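Long-range contact in malonate decarboxylase acyl carrier protein (Pseudomonas fluorescens, PDB 5VIT), which probably serves as the acyl carrier subunit of malonate decarboxylase, bearing acetyl and malonyl thioesters on a phosphoribosyl dephospho-CoA prosthetic group: residues I42-S47 / I73-F78. Residues are numbered along the deposited sequence; the frame is centred on the assembly and turned at random.
Sequences IQVQTS and IDIHDF
Q43 and Q45 of 42-47 reach through their backbone N-H and C=O groups to I73, I75 and D77 of 73-78, and S47 N extends this parallel ladder to D77 O; the strand axes run 4.7 Å apart at 15°. The strands belong to a beta-alpha-beta unit whose helix 52-62 covers the face carrying I42, V44, I73 and I75. Branched aliphatic residues suit this buried face: I75 CD1 lies 4.0 Å from V44 CG2 and 4.1 Å from I42 CG2, with F59 packed on I42 and I75. The other face, partly exposed, suits polar groups: Q45 OE1 meets the H76 ring at its edge, 3.4 Å from CD2, while H76 ND1 is hydrogen-bonded to E29 OE1. Next to S47, T46 supplies a hydroxyl donor for a carboxylate: OG1, anti to the backbone N (chi1 -176°), donates to D77 OD2 at 2.6 Å, on its anti side. G79 N also hydrogen-bonds to OD2 and A80 N to OD1. A neutral asparagine here would probably leave G79 N or A80 N facing an NH2 group instead of an acceptor, whichever way the amide turned. Three donors thus hold the buried carboxylate, probably offsetting its desolvation and tying the turn after 73-78 to the neighbouring strand.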
# COMPACT_ATOMS: atom_id res chain seq x y z
N ILE B 42 16.87 -22.07 8.77
CA ILE B 42 16.62 -22.07 7.34
C ILE B 42 17.88 -22.44 6.58
O ILE B 42 18.95 -21.86 6.78
CB ILE B 42 16.13 -20.70 6.83
CG1 ILE B 42 14.85 -20.28 7.56
CG2 ILE B 42 15.94 -20.73 5.32
CD1 ILE B 42 14.46 -18.82 7.35
N GLN B 43 17.74 -23.44 5.71
CA GLN B 43 18.79 -23.85 4.80
C GLN B 43 18.38 -23.46 3.39
O GLN B 43 17.27 -23.77 2.96
CB GLN B 43 19.02 -25.35 4.90
CG GLN B 43 20.22 -25.84 4.16
CD GLN B 43 21.42 -25.94 5.05
OE1 GLN B 43 21.45 -25.38 6.16
NE2 GLN B 43 22.42 -26.69 4.60
N VAL B 44 19.26 -22.78 2.66
CA VAL B 44 18.99 -22.40 1.28
C VAL B 44 20.04 -22.98 0.36
O VAL B 44 21.24 -22.80 0.58
CB VAL B 44 18.96 -20.85 1.07
CG1 VAL B 44 18.80 -20.51 -0.42
CG2 VAL B 44 17.86 -20.19 1.88
N GLN B 45 19.59 -23.67 -0.68
CA GLN B 45 20.45 -24.06 -1.77
C GLN B 45 19.97 -23.32 -2.99
O GLN B 45 18.79 -23.43 -3.37
CB GLN B 45 20.41 -25.57 -1.99
CG GLN B 45 21.75 -26.22 -1.86
CD GLN B 45 21.64 -27.72 -1.72
OE1 GLN B 45 20.54 -28.28 -1.70
NE2 GLN B 45 22.79 -28.38 -1.59
N THR B 46 20.86 -22.54 -3.60
CA THR B 46 20.45 -21.65 -4.69
C THR B 46 21.46 -21.72 -5.83
O THR B 46 22.64 -21.89 -5.60
CB THR B 46 20.26 -20.17 -4.19
OG1 THR B 46 19.76 -19.35 -5.25
CG2 THR B 46 21.58 -19.58 -3.68
N SER B 47 20.96 -21.61 -7.05
CA SER B 47 21.81 -21.57 -8.23
C SER B 47 22.56 -20.25 -8.40
O SER B 47 23.55 -20.18 -9.13
CB SER B 47 20.96 -21.82 -9.48
OG SER B 47 19.87 -20.91 -9.51
N ILE B 73 13.17 -25.09 7.87
CA ILE B 73 12.82 -24.71 6.51
C ILE B 73 13.96 -25.06 5.60
O ILE B 73 15.11 -24.65 5.83
CB ILE B 73 12.47 -23.22 6.38
CG1 ILE B 73 11.16 -22.91 7.11
CG2 ILE B 73 12.33 -22.82 4.91
CD1 ILE B 73 10.67 -21.48 6.92
N ASP B 74 13.65 -25.84 4.59
CA ASP B 74 14.63 -26.21 3.58
C ASP B 74 14.19 -25.65 2.22
O ASP B 74 13.07 -25.90 1.75
CB ASP B 74 14.79 -27.72 3.53
CG ASP B 74 16.16 -28.15 3.07
OD1 ASP B 74 16.89 -27.31 2.48
OD2 ASP B 74 16.50 -29.34 3.27
N ILE B 75 15.07 -24.86 1.62
CA ILE B 75 14.76 -24.20 0.37
C ILE B 75 15.68 -24.69 -0.73
O ILE B 75 16.89 -24.80 -0.53
CB ILE B 75 14.88 -22.67 0.51
CG1 ILE B 75 13.76 -22.13 1.40
CG2 ILE B 75 14.87 -21.99 -0.85
CD1 ILE B 75 13.92 -20.69 1.76
N HIS B 76 15.10 -25.02 -1.89
CA HIS B 76 15.87 -25.35 -3.08
C HIS B 76 15.46 -24.39 -4.17
O HIS B 76 14.36 -24.51 -4.72
CB HIS B 76 15.66 -26.81 -3.51
CG HIS B 76 15.99 -27.81 -2.44
ND1 HIS B 76 15.08 -28.75 -1.99
CD2 HIS B 76 17.13 -28.01 -1.73
CE1 HIS B 76 15.65 -29.49 -1.05
NE2 HIS B 76 16.88 -29.05 -0.87
N ASP B 77 16.33 -23.43 -4.44
CA ASP B 77 16.05 -22.36 -5.38
C ASP B 77 16.85 -22.44 -6.68
O ASP B 77 18.07 -22.57 -6.67
CB ASP B 77 16.30 -21.00 -4.73
CG ASP B 77 16.29 -19.89 -5.74
OD1 ASP B 77 15.19 -19.45 -6.10
OD2 ASP B 77 17.38 -19.46 -6.20
N PHE B 78 16.14 -22.31 -7.80
CA PHE B 78 16.73 -22.27 -9.13
C PHE B 78 16.52 -20.87 -9.72
O PHE B 78 15.94 -20.70 -10.80
CB PHE B 78 16.10 -23.37 -10.01
CG PHE B 78 16.84 -23.67 -11.30
CD1 PHE B 78 17.97 -22.95 -11.68
CD2 PHE B 78 16.38 -24.69 -12.14
CE1 PHE B 78 18.64 -23.24 -12.87
CE2 PHE B 78 17.03 -24.98 -13.34
CZ PHE B 78 18.17 -24.26 -13.70